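Local atomic coordinates of ribonucleotide monophosphatase NagD (PDB entry 2C4N), a protein that removes phosphate from nucleotides, and probably from a broad range of other phosphorylated compounds, as a magnesium-dependent hydrolase of the HAD superfamily. Residues L215-V220 against R236-Y241; V114-T119 against A158-I163; Y88-G93 against R120-D125. All blocks are in the same frame, centred on the assembly; numbering follows the deposited sequence.

Interaction 1: residues L215-V220 against R236-Y241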
# COMPACT_ATOMS: atom_id res chain seq x y z
N LEU A 215 12.01 -26.70 -1.05
CA LEU A 215 11.65 -27.79 -1.96
C LEU A 215 12.10 -27.58 -3.40
O LEU A 215 12.30 -26.44 -3.84
CB LEU A 215 10.13 -27.99 -1.99
CG LEU A 215 9.38 -28.80 -0.92
CD1 LEU A 215 9.53 -28.15 0.43
CD2 LEU A 215 7.92 -28.91 -1.32
N GLU A 216 12.25 -28.68 -4.12
CA GLU A 216 12.57 -28.61 -5.53
C GLU A 216 11.21 -28.25 -6.12
O GLU A 216 10.18 -28.68 -5.60
CB GLU A 216 13.04 -29.97 -6.07
CG GLU A 216 14.51 -30.26 -5.84
CD GLU A 216 14.97 -31.54 -6.53
OE1 GLU A 216 14.12 -32.24 -7.12
OE2 GLU A 216 16.18 -31.84 -6.46
N THR A 217 11.20 -27.45 -7.18
CA THR A 217 9.93 -27.03 -7.76
C THR A 217 9.79 -27.32 -9.24
O THR A 217 10.77 -27.27 -9.99
CB THR A 217 9.73 -25.51 -7.56
OG1 THR A 217 10.82 -24.82 -8.18
CG2 THR A 217 9.70 -25.16 -6.07
N ILE A 218 8.57 -27.63 -9.66
CA ILE A 218 8.27 -27.89 -11.06
C ILE A 218 7.10 -27.01 -11.45
O ILE A 218 6.02 -27.10 -10.86
CB ILE A 218 7.86 -29.35 -11.33
CG1 ILE A 218 9.02 -30.29 -11.00
CG2 ILE A 218 7.47 -29.52 -12.80
CD1 ILE A 218 8.71 -31.76 -11.23
N LEU A 219 7.31 -26.14 -12.42
CA LEU A 219 6.25 -25.27 -12.89
C LEU A 219 5.64 -25.86 -14.16
O LEU A 219 6.36 -26.22 -15.08
CB LEU A 219 6.81 -23.88 -13.24
CG LEU A 219 5.83 -22.91 -13.94
CD1 LEU A 219 4.82 -22.36 -12.93
CD2 LEU A 219 6.62 -21.76 -14.55
N VAL A 220 4.31 -25.99 -14.19
CA VAL A 220 3.66 -26.46 -15.40
C VAL A 220 3.05 -25.20 -16.00
O VAL A 220 2.71 -24.27 -15.28
CB VAL A 220 2.55 -27.52 -15.13
CG1 VAL A 220 3.19 -28.83 -14.74
CG2 VAL A 220 1.60 -27.04 -14.04
N ARG A 236 13.90 -19.16 -9.81
CA ARG A 236 13.25 -19.84 -10.91
C ARG A 236 12.99 -21.30 -10.56
O ARG A 236 13.63 -21.88 -9.68
CB ARG A 236 14.09 -19.72 -12.18
CG ARG A 236 14.13 -18.31 -12.74
CD ARG A 236 15.10 -18.23 -13.90
NE ARG A 236 15.08 -16.92 -14.55
CZ ARG A 236 15.93 -16.56 -15.51
NH1 ARG A 236 16.86 -17.41 -15.93
NH2 ARG A 236 15.84 -15.36 -16.06
N PRO A 237 12.02 -21.92 -11.25
CA PRO A 237 11.67 -23.32 -11.01
C PRO A 237 12.82 -24.27 -11.32
O PRO A 237 13.66 -23.99 -12.17
CB PRO A 237 10.49 -23.56 -11.95
CG PRO A 237 9.94 -22.16 -12.21
CD PRO A 237 11.20 -21.36 -12.34
N SER A 238 12.86 -25.40 -10.62
CA SER A 238 13.89 -26.40 -10.86
C SER A 238 13.68 -26.95 -12.27
O SER A 238 14.64 -27.21 -13.00
CB SER A 238 13.76 -27.53 -9.83
OG SER A 238 13.77 -27.01 -8.51
N TRP A 239 12.41 -27.12 -12.64
CA TRP A 239 12.01 -27.62 -13.96
C TRP A 239 10.73 -26.93 -14.42
O TRP A 239 9.97 -26.40 -13.60
CB TRP A 239 11.73 -29.12 -13.91
CG TRP A 239 12.90 -29.98 -13.56
CD1 TRP A 239 13.91 -30.37 -14.38
CD2 TRP A 239 13.14 -30.59 -12.29
NE1 TRP A 239 14.78 -31.20 -13.70
CE2 TRP A 239 14.33 -31.35 -12.42
CE3 TRP A 239 12.48 -30.58 -11.06
CZ2 TRP A 239 14.86 -32.09 -11.35
CZ3 TRP A 239 13.01 -31.32 -10.00
CH2 TRP A 239 14.19 -32.06 -10.16
N ILE A 240 10.50 -26.94 -15.73
CA ILE A 240 9.30 -26.35 -16.32
C ILE A 240 8.78 -27.24 -17.44
O ILE A 240 9.54 -27.64 -18.32
CB ILE A 240 9.59 -24.96 -16.93
CG1 ILE A 240 10.21 -24.03 -15.88
CG2 ILE A 240 8.29 -24.35 -17.46
CD1 ILE A 240 10.64 -22.69 -16.42
N TYR A 241 7.49 -27.56 -17.41
CA TYR A 241 6.89 -28.39 -18.45
C TYR A 241 5.54 -27.80 -18.86
O TYR A 241 4.92 -27.06 -18.09
CB TYR A 241 6.67 -29.83 -17.97
CG TYR A 241 7.94 -30.58 -17.65
CD1 TYR A 241 8.42 -30.66 -16.35
CD2 TYR A 241 8.69 -31.17 -18.67
CE1 TYR A 241 9.61 -31.31 -16.06
CE2 TYR A 241 9.88 -31.83 -18.39
CZ TYR A 241 10.34 -31.89 -17.08
OH TYR A 241 11.53 -32.52 -16.81
O HOH W 1 12.50 -23.16 -7.14
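Trp-239 sets its indole beside strand 216-220, where two residues meet it in different ways. Ile-218 comes in at a slant, its CG1 3.5 Å from Trp-239 CE3. Glu-216 reaches the outer rim of the ring: its OE1 lies in the indole plane, 3.0 Å from Trp-239 CH2, with carboxylate and ring planes 75° apart. On the same face of the sheet, Ile-218 CG2 meets the edge of Tyr-241, 3.8 Å from its CD1. On the other face Leu-219 lies side by side with Pro-237 of the preceding loop, Leu-219 CB 3.7 Å from Pro-237 CG, and Leu-203 of helix 203-212 touches both. Putting an alanine at Trp-239 would probably open a gap beside Ile-218 and leave the Glu-216 carboxylate without the ring edge it now rests against.

Thr-217 and Ser-238 exchange bonds where the strands join. Ser-238 OG, turned beside its own backbone N (chi1 -54°), accepts Thr-217 N at 2.9 Å, while Thr-217 OG1 accepts Ser-238 N at 3.2 Å. A parallel ladder follows, from Trp-239 N to Thr-217 O, Leu-219 N to Trp-239 O and Tyr-241 N to Leu-219 O. This is the edge of the parallel core sheet of the HAD fold, with Val-220 near Asp-201 of the magnesium site. The chemistry implies that hydroxyls extend the backbone ladder beyond its start, fastening the outermost strand.

Interaction 2: residues V114-T119 against A158-I163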
# COMPACT_ATOMS: atom_id res chain seq x y z
N VAL A 114 -10.25 -15.03 15.38
CA VAL A 114 -11.22 -14.60 14.38
C VAL A 114 -10.65 -15.34 13.18
O VAL A 114 -9.50 -15.12 12.79
CB VAL A 114 -11.18 -13.08 14.11
CG1 VAL A 114 -11.92 -12.77 12.80
CG2 VAL A 114 -11.86 -12.33 15.25
N ILE A 115 -11.43 -16.26 12.63
CA ILE A 115 -10.97 -17.06 11.50
C ILE A 115 -11.82 -16.77 10.28
O ILE A 115 -13.05 -16.90 10.34
CB ILE A 115 -11.05 -18.55 11.82
CG1 ILE A 115 -10.31 -18.84 13.14
CG2 ILE A 115 -10.46 -19.36 10.68
CD1 ILE A 115 -10.53 -20.23 13.67
N VAL A 116 -11.18 -16.39 9.19
CA VAL A 116 -11.90 -16.09 7.97
C VAL A 116 -11.55 -17.07 6.86
O VAL A 116 -10.38 -17.30 6.55
CB VAL A 116 -11.58 -14.66 7.46
CG1 VAL A 116 -12.43 -14.34 6.22
CG2 VAL A 116 -11.85 -13.64 8.57
N GLY A 117 -12.58 -17.67 6.28
CA GLY A 117 -12.40 -18.59 5.18
C GLY A 117 -13.22 -18.03 4.04
O GLY A 117 -12.94 -16.93 3.56
N GLU A 118 -14.23 -18.77 3.60
CA GLU A 118 -15.12 -18.32 2.54
C GLU A 118 -16.56 -18.67 2.88
O GLU A 118 -16.86 -19.74 3.42
CB GLU A 118 -14.73 -18.97 1.20
CG GLU A 118 -15.88 -19.03 0.19
CD GLU A 118 -16.27 -17.68 -0.39
OE1 GLU A 118 -16.26 -16.66 0.34
OE2 GLU A 118 -16.63 -17.63 -1.59
N THR A 119 -17.47 -17.74 2.58
CA THR A 119 -18.88 -17.97 2.82
C THR A 119 -19.69 -16.99 2.00
O THR A 119 -19.45 -15.79 2.05
CB THR A 119 -19.25 -17.82 4.31
OG1 THR A 119 -20.68 -17.90 4.45
CG2 THR A 119 -18.76 -16.48 4.86
N ALA A 158 -10.86 -11.20 -0.21
CA ALA A 158 -11.83 -10.13 -0.36
C ALA A 158 -12.66 -9.94 0.91
O ALA A 158 -13.05 -8.82 1.26
CB ALA A 158 -12.75 -10.42 -1.55
N LEU A 159 -12.94 -11.05 1.60
CA LEU A 159 -13.71 -10.99 2.84
C LEU A 159 -12.88 -10.35 3.94
O LEU A 159 -13.41 -9.68 4.82
CB LEU A 159 -14.15 -12.39 3.27
CG LEU A 159 -14.92 -13.25 2.24
CD1 LEU A 159 -15.57 -14.42 2.96
CD2 LEU A 159 -15.97 -12.41 1.54
N CYS A 160 -11.57 -10.55 3.89
CA CYS A 160 -10.69 -9.96 4.90
C CYS A 160 -10.49 -8.47 4.70
O CYS A 160 -10.29 -7.73 5.67
CB CYS A 160 -9.32 -10.65 4.87
SG CYS A 160 -9.30 -12.34 5.51
N ALA A 161 -10.56 -8.03 3.45
CA ALA A 161 -10.34 -6.62 3.11
C ALA A 161 -11.07 -5.61 4.00
O ALA A 161 -10.46 -4.68 4.53
CB ALA A 161 -10.69 -6.39 1.64
N GLY A 162 -12.38 -5.79 4.17
CA GLY A 162 -13.15 -4.88 5.00
C GLY A 162 -12.76 -4.96 6.46
O GLY A 162 -12.70 -3.94 7.16
N ILE A 163 -12.50 -6.17 6.94
CA ILE A 163 -12.11 -6.38 8.33
C ILE A 163 -10.76 -5.71 8.61
O ILE A 163 -10.59 -5.08 9.65
CB ILE A 163 -12.00 -7.89 8.64
CG1 ILE A 163 -13.38 -8.55 8.44
CG2 ILE A 163 -11.51 -8.11 10.07
CD1 ILE A 163 -13.34 -10.07 8.33
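Val-116, at the end of its strand, drives both methyls against helix 156-167, and three residues of the helix receive them. CG1 lies anti to the backbone N (chi1 -176°), which carries it to Cys-160 SG at 3.8 Å and to Leu-159 CB at 3.9 Å. The other methyl, CG2, meets Ile-163 CD1 at 3.9 Å, the two side chains sliding past each other in opposite directions. This is the tight part: buried, wholly apolar, and without a hydrogen bond across it.

After Val-116 the chain leaves the strand, and the contact thins to one methyl, Leu-159 CD1, among mostly polar atoms. Leu-159 sends CD1 against this loop, 3.7 Å from Gly-117 O and 3.5 Å from Glu-118 OE1, while Thr-119 CG2 stands farther off, 4.2 Å from Leu-159 CD1. That methyl offers neither oxygen a hydrogen bond, and the buried Gly-117 O has no polar partner. Partly exposed Glu-118 marks the more open side; it bends back, its OE1 taking a weak bond from Thr-119 N, and its OE2 takes another weak one from Trp-124 of the third subunit.

Strand segment 114-116 and helix segment 158-163 run at 143° to each other, their axes 9.8 Å apart, as a layer of helix over sheet in the cap domain of the enzyme. Strand 105-116 lies between strands 86-90 and 139-142; Phe-140 of the latter touches both Val-116 and Ile-163, Ala-130 of helix 124-135 flanks Ile-163, and Ala-161 packs on Ala-161 of the third subunit.

Interaction 3: residues Y88-G93 against R120-D125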
# COMPACT_ATOMS: atom_id res chain seq x y z
N TYR A 88 -14.37 -16.97 16.52
CA TYR A 88 -15.49 -16.40 15.80
C TYR A 88 -15.09 -16.71 14.36
O TYR A 88 -14.02 -16.29 13.91
CB TYR A 88 -15.60 -14.89 16.01
CG TYR A 88 -16.65 -14.28 15.13
CD1 TYR A 88 -16.30 -13.46 14.06
CD2 TYR A 88 -18.00 -14.57 15.31
CE1 TYR A 88 -17.27 -12.95 13.19
CE2 TYR A 88 -18.98 -14.08 14.45
CZ TYR A 88 -18.60 -13.27 13.39
OH TYR A 88 -19.56 -12.79 12.52
N VAL A 89 -15.93 -17.46 13.66
CA VAL A 89 -15.60 -17.85 12.30
C VAL A 89 -16.47 -17.21 11.23
O VAL A 89 -17.69 -17.16 11.33
CB VAL A 89 -15.68 -19.39 12.14
CG1 VAL A 89 -15.31 -19.80 10.72
CG2 VAL A 89 -14.75 -20.06 13.15
N VAL A 90 -15.80 -16.70 10.20
CA VAL A 90 -16.46 -16.10 9.06
C VAL A 90 -16.19 -17.13 7.97
O VAL A 90 -15.17 -17.08 7.29
CB VAL A 90 -15.83 -14.75 8.66
CG1 VAL A 90 -16.48 -14.22 7.39
CG2 VAL A 90 -16.01 -13.74 9.79
N GLY A 91 -17.09 -18.10 7.83
CA GLY A 91 -16.91 -19.13 6.84
C GLY A 91 -18.01 -20.15 6.96
O GLY A 91 -18.91 -20.00 7.79
N GLU A 92 -17.95 -21.21 6.16
CA GLU A 92 -19.00 -22.22 6.21
C GLU A 92 -18.50 -23.56 5.69
O GLU A 92 -17.44 -23.64 5.08
CB GLU A 92 -20.19 -21.76 5.37
CG GLU A 92 -19.90 -21.66 3.86
CD GLU A 92 -21.01 -20.96 3.07
OE1 GLU A 92 -22.13 -20.83 3.60
OE2 GLU A 92 -20.76 -20.56 1.91
N GLY A 93 -19.29 -24.60 5.94
CA GLY A 93 -18.95 -25.92 5.46
C GLY A 93 -17.71 -26.60 6.02
O GLY A 93 -17.55 -26.73 7.23
N ARG A 120 -20.63 -17.51 1.23
CA ARG A 120 -21.47 -16.66 0.40
C ARG A 120 -22.50 -15.94 1.24
O ARG A 120 -23.32 -15.19 0.71
CB ARG A 120 -22.17 -17.48 -0.67
CG ARG A 120 -21.26 -18.15 -1.68
CD ARG A 120 -22.10 -18.61 -2.85
NE ARG A 120 -21.33 -19.13 -3.97
CZ ARG A 120 -21.83 -19.29 -5.19
NH1 ARG A 120 -23.10 -18.97 -5.43
NH2 ARG A 120 -21.08 -19.78 -6.17
N SER A 121 -22.48 -16.18 2.55
CA SER A 121 -23.40 -15.54 3.47
C SER A 121 -22.74 -14.34 4.13
O SER A 121 -23.34 -13.68 4.98
CB SER A 121 -23.86 -16.53 4.55
OG SER A 121 -24.74 -17.49 4.01
N TYR A 122 -21.49 -14.07 3.75
CA TYR A 122 -20.74 -12.95 4.30
C TYR A 122 -21.59 -11.68 4.22
O TYR A 122 -22.18 -11.38 3.18
CB TYR A 122 -19.46 -12.73 3.49
CG TYR A 122 -18.55 -11.63 4.01
CD1 TYR A 122 -17.85 -11.78 5.20
CD2 TYR A 122 -18.36 -10.45 3.28
CE1 TYR A 122 -16.96 -10.79 5.66
CE2 TYR A 122 -17.48 -9.46 3.73
CZ TYR A 122 -16.78 -9.64 4.91
OH TYR A 122 -15.91 -8.67 5.35
N ASN A 123 -21.65 -10.94 5.32
CA ASN A 123 -22.43 -9.71 5.34
C ASN A 123 -21.88 -8.66 6.29
O ASN A 123 -20.87 -8.87 6.97
CB ASN A 123 -23.90 -10.01 5.70
CG ASN A 123 -24.05 -10.64 7.07
OD1 ASN A 123 -23.21 -10.48 7.95
ND2 ASN A 123 -25.16 -11.36 7.27
N TRP A 124 -22.56 -7.52 6.32
CA TRP A 124 -22.21 -6.38 7.16
C TRP A 124 -22.00 -6.77 8.62
O TRP A 124 -21.05 -6.33 9.26
CB TRP A 124 -23.33 -5.34 7.05
CG TRP A 124 -22.99 -3.98 7.57
CD1 TRP A 124 -22.52 -2.92 6.85
CD2 TRP A 124 -23.15 -3.51 8.92
NE1 TRP A 124 -22.37 -1.82 7.67
CE2 TRP A 124 -22.75 -2.16 8.94
CE3 TRP A 124 -23.59 -4.10 10.11
CZ2 TRP A 124 -22.79 -1.38 10.11
CZ3 TRP A 124 -23.62 -3.33 11.27
CH2 TRP A 124 -23.22 -1.99 11.26
N ASP A 125 -22.89 -7.61 9.14
CA ASP A 125 -22.78 -8.05 10.53
C ASP A 125 -21.50 -8.83 10.82
O ASP A 125 -20.85 -8.61 11.83
CB ASP A 125 -24.01 -8.88 10.92
CG ASP A 125 -25.28 -8.05 10.95
OD1 ASP A 125 -25.31 -7.04 11.69
OD2 ASP A 125 -26.25 -8.42 10.25
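With chi1 at 175°, Val-90 carries CG1 opposite the backbone N and onto the edge of Tyr-122. Val-90 CG1 lies near the ring plane, 3.6 Å from Tyr-122 CD1 and 3.9 Å from Tyr-122 CE1, the two side chains crossing at a slant. Two residues on, Glu-92 places CG between its backbone N and carbonyl carbon (chi1 66°); from there the extended chain carries the carboxylate to the loop after Thr-119. Glu-92 OE2 accepts Arg-120 N at 3.1 Å, the donor standing 53° out of the carboxylate plane.

The loop then enters helix 124-135, where Asn-123, the N-cap residue, accepts Met-126 N through OD1, and Trp-124 packs on Thr-119 of the third subunit. The contact ties the end of strand 86-90, at the edge of the cap-domain sheet, and the loop after it to the turn leading into this helix.

Chemically it pairs one buried apolar touch with one exposed polar one. The carboxylate engages a main-chain N-H and makes no salt bridge with Arg-120, whose NE lies 6.1 Å from Glu-92 OE2, so any charge attraction is likely to be weak and long-range.

Overall arrangement
Interactions 2 and 3 are neighbours in the cap domain, their centres about 8 Å apart, and interaction 1 lies across the centre of the chain at the edge of the core HAD sheet, about 31 and 37 Å away between centres. Along the chain the segments of interactions 2 and 3 alternate, and both close before interaction 1 begins. Strands 86-90 and 105-116 are paired in one four-stranded parallel sheet, and Tyr-122 OH is probably hydrogen-bonded to Leu-159 O, joining the two contacts. Both also touch the third subunit. Interaction 1 belongs instead to the six-stranded sheet whose strands 5-9 and 196-200 lead to the magnesium site, so the three contacts sample both domains of the enzyme.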